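Local coordinates for plasmid stabilization system (Mesorhizobium opportunistum, PDB 5CEG), which probably acts as the ParE-like toxin of a type II toxin-antitoxin system, in the RelE toxin family, at residues B[83-89]-B[101-107]; B[72-76]-B[88-94]. All coordinates share one frame; numbering follows the deposited sequence. Where two conformers were deposited one is given.

Interaction 1 of 2, residues B[83-89]-B[101-107]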
loop_
_atom_site.group_PDB
_atom_site.type_symbol
_atom_site.label_atom_id
_atom_site.label_comp_id
_atom_site.label_asym_id
_atom_site.label_seq_id
_atom_site.Cartn_x
_atom_site.Cartn_y
_atom_site.Cartn_z
ATOM N N PHE B 83 -9.667 13.529 12.186
ATOM C CA PHE B 83 -10.063 14.653 11.343
ATOM C C PHE B 83 -8.925 15.628 11.107
ATOM O O PHE B 83 -7.996 15.750 11.906
ATOM C CB PHE B 83 -11.255 15.401 11.963
ATOM C CG PHE B 83 -12.366 14.495 12.381
ATOM C CD1 PHE B 83 -13.181 13.903 11.430
ATOM C CD2 PHE B 83 -12.568 14.205 13.720
ATOM C CE1 PHE B 83 -14.196 13.049 11.812
ATOM C CE2 PHE B 83 -13.577 13.355 14.110
ATOM C CZ PHE B 83 -14.384 12.767 13.164
ATOM N N VAL B 84 -9.018 16.327 9.986
ATOM C CA VAL B 84 -8.110 17.402 9.661
ATOM C C VAL B 84 -8.948 18.666 9.518
ATOM O O VAL B 84 -9.888 18.697 8.719
ATOM C CB VAL B 84 -7.357 17.090 8.352
ATOM C CG1 VAL B 84 -6.612 18.287 7.870
ATOM C CG2 VAL B 84 -6.423 15.876 8.543
ATOM N N LEU B 85 -8.647 19.686 10.316
ATOM C CA LEU B 85 -9.325 20.966 10.162
ATOM C C LEU B 85 -8.543 21.799 9.162
ATOM O O LEU B 85 -7.357 22.032 9.357
ATOM C CB LEU B 85 -9.426 21.718 11.492
ATOM C CG LEU B 85 -10.211 21.153 12.679
ATOM C CD1 LEU B 85 -10.069 22.089 13.869
ATOM C CD2 LEU B 85 -11.672 20.975 12.354
ATOM N N LEU B 86 -9.206 22.264 8.106
ATOM C CA LEU B 86 -8.575 23.186 7.166
ATOM C C LEU B 86 -9.100 24.583 7.446
ATOM O O LEU B 86 -10.308 24.779 7.490
ATOM C CB LEU B 86 -8.877 22.811 5.707
ATOM C CG LEU B 86 -8.487 21.406 5.252
ATOM C CD1 LEU B 86 -8.911 21.209 3.797
ATOM C CD2 LEU B 86 -6.985 21.222 5.426
ATOM N N TYR B 87 -8.211 25.545 7.647
ATOM C CA TYR B 87 -8.666 26.891 8.001
ATOM C C TYR B 87 -7.701 27.949 7.493
ATOM O O TYR B 87 -6.599 27.640 7.035
ATOM C CB TYR B 87 -8.827 27.016 9.525
ATOM C CG TYR B 87 -7.540 27.254 10.305
ATOM C CD1 TYR B 87 -6.763 26.188 10.766
ATOM C CD2 TYR B 87 -7.129 28.543 10.607
ATOM C CE1 TYR B 87 -5.601 26.418 11.497
ATOM C CE2 TYR B 87 -5.974 28.784 11.324
ATOM C CZ TYR B 87 -5.208 27.723 11.761
ATOM O OH TYR B 87 -4.050 27.982 12.490
ATOM N N GLU B 88 -8.108 29.211 7.599
ATOM C CA GLU B 88 -7.190 30.317 7.357
ATOM C C GLU B 88 -7.399 31.399 8.403
ATOM O O GLU B 88 -8.454 31.454 9.033
ATOM C CB GLU B 88 -7.388 30.911 5.959
ATOM C CG GLU B 88 -8.823 31.391 5.722
ATOM C CD GLU B 88 -9.032 32.092 4.392
ATOM O OE1 GLU B 88 -8.122 32.086 3.534
ATOM O OE2 GLU B 88 -10.137 32.645 4.208
ATOM N N THR B 89 -6.395 32.247 8.578
ATOM C CA THR B 89 -6.584 33.480 9.341
ATOM C C THR B 89 -6.788 34.633 8.372
ATOM O O THR B 89 -6.305 34.600 7.234
ATOM C CB THR B 89 -5.391 33.822 10.261
ATOM O OG1 THR B 89 -4.262 34.222 9.481
ATOM C CG2 THR B 89 -5.014 32.640 11.164
ATOM N N VAL B 101 -10.637 33.793 12.354
ATOM C CA VAL B 101 -10.228 32.480 11.871
ATOM C C VAL B 101 -11.446 31.920 11.165
ATOM O O VAL B 101 -12.529 31.915 11.742
ATOM C CB VAL B 101 -9.792 31.560 13.019
ATOM C CG1 VAL B 101 -9.802 30.089 12.573
ATOM C CG2 VAL B 101 -8.411 31.976 13.511
ATOM N N GLU B 102 -11.294 31.478 9.914
ATOM C CA GLU B 102 -12.376 30.752 9.252
ATOM C C GLU B 102 -12.008 29.283 9.080
ATOM O O GLU B 102 -11.029 28.977 8.405
ATOM C CB GLU B 102 -12.714 31.332 7.866
ATOM C CG GLU B 102 -13.815 30.480 7.172
ATOM C CD GLU B 102 -14.163 30.885 5.748
ATOM O OE1 GLU B 102 -13.681 31.929 5.265
ATOM O OE2 GLU B 102 -14.957 30.143 5.120
ATOM N N ILE B 103 -12.777 28.392 9.699
ATOM C CA ILE B 103 -12.602 26.964 9.442
ATOM C C ILE B 103 -13.364 26.637 8.157
ATOM O O ILE B 103 -14.585 26.774 8.074
ATOM C CB ILE B 103 -13.066 26.109 10.634
ATOM C CG1 ILE B 103 -12.220 26.471 11.859
ATOM C CG2 ILE B 103 -12.946 24.623 10.301
ATOM C CD1 ILE B 103 -12.534 25.680 13.115
ATOM N N VAL B 104 -12.605 26.237 7.139
ATOM C CA VAL B 104 -13.171 26.060 5.803
ATOM C C VAL B 104 -13.764 24.660 5.572
ATOM O O VAL B 104 -14.829 24.526 4.968
ATOM C CB VAL B 104 -12.096 26.387 4.751
ATOM C CG1 VAL B 104 -12.632 26.170 3.331
ATOM C CG2 VAL B 104 -11.637 27.839 4.922
ATOM N N ARG B 105 -13.086 23.613 6.065
ATOM C CA ARG B 105 -13.611 22.229 6.023
ATOM C C ARG B 105 -13.181 21.463 7.262
ATOM O O ARG B 105 -12.146 21.778 7.861
ATOM C CB ARG B 105 -13.110 21.427 4.810
ATOM C CG ARG B 105 -13.475 21.983 3.452
ATOM C CD ARG B 105 -14.978 21.987 3.210
ATOM N NE ARG B 105 -15.650 20.682 3.254
ATOM C CZ ARG B 105 -16.052 20.005 2.180
ATOM N NH1 ARG B 105 -15.799 20.470 0.960
ATOM N NH2 ARG B 105 -16.724 18.869 2.330
ATOM N N VAL B 106 -13.958 20.445 7.598
ATOM C CA VAL B 106 -13.535 19.405 8.538
ATOM C C VAL B 106 -13.481 18.082 7.758
ATOM O O VAL B 106 -14.514 17.562 7.329
ATOM C CB VAL B 106 -14.492 19.278 9.735
ATOM C CG1 VAL B 106 -13.941 18.259 10.736
ATOM C CG2 VAL B 106 -14.693 20.645 10.414
ATOM N N VAL B 107 -12.272 17.562 7.548
ATOM C CA VAL B 107 -12.090 16.409 6.663
ATOM C C VAL B 107 -11.782 15.144 7.458
ATOM O O VAL B 107 -10.920 15.167 8.312
ATOM C CB VAL B 107 -10.956 16.662 5.674
ATOM C CG1 VAL B 107 -10.811 15.479 4.711
ATOM C CG2 VAL B 107 -11.207 17.961 4.888
HETATM O O HOH W 1 -12.115 34.018 5.737
#
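V101 starts the contact by setting CG1 3.7 Å from CD2 of the Y87 ring, while its CG2 meets the methyl of T89. E102 and E88 form a hydrogen-bonded pair. Their carboxylates run side by side with planes 73° apart, E88 OE2 3.8 Å from E102 OE1; a water donates to both oxygens, and basic side chains on the chain of another protein pair with each, probably easing the like-charge approach. The other E88 oxygen, OE1, is hydrogen-bonded to S74. I103 lies opposite Y87, its CG1 near the tyrosine CB. At V104 and R105 the strand makes a classic beta bulge: both amides turn to L86 O, V104 N at 2.7 Å in the carbonyl plane and R105 N at a weak 3.3 Å. V106 lies alongside L85, pointing the same way, with CG2 3.6 Å from L85 CD2. V107 N-H points almost straight at V84 O (N-H...O 175°), and its CG2 lies against L86 CD1. These antiparallel strands form a beta hairpin flanked by strands 18-21 and 76-80. F83, L85, Y87, V101 and V106 pack on helices 23-37 and 41-60, while L86, E88, E102 and V104 meet the other protein's chain.

Interaction 2 of 2, residues B[72-76]-B[88-94]; sequences RPSAR and ETVPDTD
S74 and E88 meet through a single short hydrogen bond, the serine OG donating to E88 OE1 at 2.6 Å and approaching nearly along the carboxylate C-O bond. Both side chains start out between their own backbone N and carbonyl carbon (chi1 64° for S74, 57° for E88); the glutamate then runs extended, bringing its carboxylate to the hydroxyl. The carboxylate of D92 comes up to the same serine, OD2 lying 3.5 Å from S74 CB, a van der Waals contact; D92 OD1 forms a salt bridge with R67.

R76 stretches straight from CG to NE and carries its guanidinium past the T89 methyl toward the loop residues T93 and D94. Its plane stands at 86° to the D94 carboxylate, and the salt bridge from NH2 to D94 OD1 is long at 3.9 Å. Ordered waters carry much of the contact. One molecule lies in the guanidinium plane at its edge, accepts from R76 NH2 at 2.7 Å and donates to T89 OG1; another in-plane water links NH2 to D94 OD1. A third water accepts from T89 N at 2.9 Å and from R76 NE. T89 OG1 itself donates to P91 O, tying the strand end to the turn behind the cis peptide bond before P91.

R67 also binds D94, and R76 NH1 bonds to G65 O, so the charges are shared within a wider network. The arrangement joins a type I beta turn, R72 to A75, leading into strand 76-80, to the end of strand 83-90 and the loop after it, in which D92 centres an inverse gamma turn.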
loop_
_atom_site.group_PDB
_atom_site.type_symbol
_atom_site.label_atom_id
_atom_site.label_comp_id
_atom_site.label_asym_id
_atom_site.label_seq_id
_atom_site.Cartn_x
_atom_site.Cartn_y
_atom_site.Cartn_z
ATOM N N ARG B 72 -3.973 25.653 -0.800
ATOM C CA ARG B 72 -4.201 27.010 -1.319
ATOM C C ARG B 72 -3.304 27.933 -0.499
ATOM O O ARG B 72 -2.900 27.575 0.602
ATOM C CB ARG B 72 -5.685 27.429 -1.230
ATOM C CG ARG B 72 -6.623 26.789 -2.260
ATOM C CD ARG B 72 -6.267 27.152 -3.705
ATOM N NE ARG B 72 -7.246 26.606 -4.643
ATOM C CZ ARG B 72 -7.071 26.553 -5.959
ATOM N NH1 ARG B 72 -5.951 27.019 -6.495
ATOM N NH2 ARG B 72 -8.010 26.037 -6.736
ATOM N N PRO B 73 -2.976 29.129 -1.025
ATOM C CA PRO B 73 -1.886 29.904 -0.410
ATOM C C PRO B 73 -2.050 30.211 1.085
ATOM O O PRO B 73 -1.053 30.196 1.796
ATOM C CB PRO B 73 -1.883 31.200 -1.233
ATOM C CG PRO B 73 -2.369 30.769 -2.573
ATOM C CD PRO B 73 -3.431 29.725 -2.294
ATOM N N SER B 74 -3.276 30.455 1.548
ATOM C CA SER B 74 -3.510 30.810 2.950
ATOM C C SER B 74 -3.888 29.628 3.826
ATOM O O SER B 74 -4.152 29.796 5.020
ATOM C CB SER B 74 -4.623 31.851 3.044
ATOM O OG SER B 74 -5.850 31.313 2.574
ATOM N N ALA B 75 -3.954 28.438 3.237
ATOM C CA ALA B 75 -4.472 27.294 3.988
ATOM C C ALA B 75 -3.555 26.871 5.125
ATOM O O ALA B 75 -2.325 26.906 5.007
ATOM C CB ALA B 75 -4.716 26.094 3.052
ATOM N N ARG B 76 -4.183 26.455 6.218
ATOM C CA ARG B 76 -3.508 25.904 7.381
ATOM C C ARG B 76 -4.224 24.624 7.771
ATOM O O ARG B 76 -5.426 24.474 7.550
ATOM C CB ARG B 76 -3.517 26.888 8.557
ATOM C CG ARG B 76 -2.615 28.092 8.383
ATOM C CD ARG B 76 -2.827 29.079 9.531
ATOM N NE ARG B 76 -1.967 30.259 9.419
ATOM C CZ ARG B 76 -0.730 30.333 9.904
ATOM N NH1 ARG B 76 -0.185 29.299 10.548
ATOM N NH2 ARG B 76 -0.036 31.449 9.758
ATOM N N GLU B 88 -8.108 29.211 7.599
ATOM C CA GLU B 88 -7.190 30.317 7.357
ATOM C C GLU B 88 -7.399 31.399 8.403
ATOM O O GLU B 88 -8.454 31.454 9.033
ATOM C CB GLU B 88 -7.388 30.911 5.959
ATOM C CG GLU B 88 -8.823 31.391 5.722
ATOM C CD GLU B 88 -9.032 32.092 4.392
ATOM O OE1 GLU B 88 -8.122 32.086 3.534
ATOM O OE2 GLU B 88 -10.137 32.645 4.208
ATOM N N THR B 89 -6.395 32.247 8.578
ATOM C CA THR B 89 -6.584 33.480 9.341
ATOM C C THR B 89 -6.788 34.633 8.372
ATOM O O THR B 89 -6.305 34.600 7.234
ATOM C CB THR B 89 -5.391 33.822 10.261
ATOM O OG1 THR B 89 -4.262 34.222 9.481
ATOM C CG2 THR B 89 -5.014 32.640 11.164
ATOM N N VAL B 90 -7.520 35.647 8.816
ATOM C CA VAL B 90 -7.583 36.896 8.067
ATOM C C VAL B 90 -7.272 38.040 9.030
ATOM O O VAL B 90 -7.941 38.171 10.049
ATOM C CB VAL B 90 -8.941 37.129 7.422
ATOM C CG1 VAL B 90 -8.917 38.456 6.664
ATOM C CG2 VAL B 90 -9.285 35.982 6.469
ATOM N N PRO B 91 -6.245 38.848 8.724
ATOM C CA PRO B 91 -5.332 38.762 7.575
ATOM C C PRO B 91 -4.507 37.476 7.582
ATOM O O PRO B 91 -4.338 36.862 8.639
ATOM C CB PRO B 91 -4.410 39.974 7.748
ATOM C CG PRO B 91 -5.091 40.858 8.764
ATOM C CD PRO B 91 -5.885 39.949 9.636
ATOM N N ASP B 92 -4.026 37.081 6.410
ATOM C CA ASP B 92 -3.159 35.921 6.278
ATOM C C ASP B 92 -1.703 36.333 6.513
ATOM O O ASP B 92 -0.898 36.364 5.586
ATOM C CB ASP B 92 -3.316 35.295 4.887
ATOM C CG ASP B 92 -2.428 34.079 4.691
ATOM O OD1 ASP B 92 -2.314 33.288 5.637
ATOM O OD2 ASP B 92 -1.835 33.929 3.604
ATOM N N THR B 93 -1.377 36.663 7.755
ATOM C CA THR B 93 -0.032 37.124 8.108
ATOM C C THR B 93 0.617 36.169 9.100
ATOM O O THR B 93 -0.071 35.387 9.748
ATOM C CB THR B 93 -0.074 38.526 8.718
ATOM O OG1 THR B 93 -1.017 38.532 9.799
ATOM C CG2 THR B 93 -0.502 39.552 7.678
ATOM N N ASP B 94 1.939 36.232 9.223
ATOM C CA ASP B 94 2.650 35.364 10.153
ATOM C C ASP B 94 2.741 35.980 11.538
ATOM O O ASP B 94 3.043 35.297 12.514
ATOM C CB ASP B 94 4.050 35.050 9.632
ATOM C CG ASP B 94 4.030 34.082 8.477
ATOM O OD1 ASP B 94 3.069 33.291 8.390
ATOM O OD2 ASP B 94 4.974 34.108 7.661
HETATM O O HOH W 2 -3.926 31.529 7.216
HETATM O O HOH W 3 -1.835 33.286 8.902
HETATM O O HOH W 4 2.595 31.251 10.874
#

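How the interactions relate
Interactions 1 and 2 share E88 and T89 on strand 83-90, and their centres lie about 11 Å apart. The central strand pairs with 101-107 along one edge, while its other edge faces the strand begun by R76: Y87 O lies 2.8 Å from R76 N, probably a hydrogen bond, and L86 CD2 packs 4.2 Å from R76 O. E88 divides its carboxylate between the two contacts, OE1 going to the 72-76 turn and OE2 to the water of interaction 1. Interaction 1 is close to the chain centre, interaction 2 about 14 Å from it. The bound sodium ion is about 9 Å from the V107 side chain, by the opposite end of the hairpin from E88.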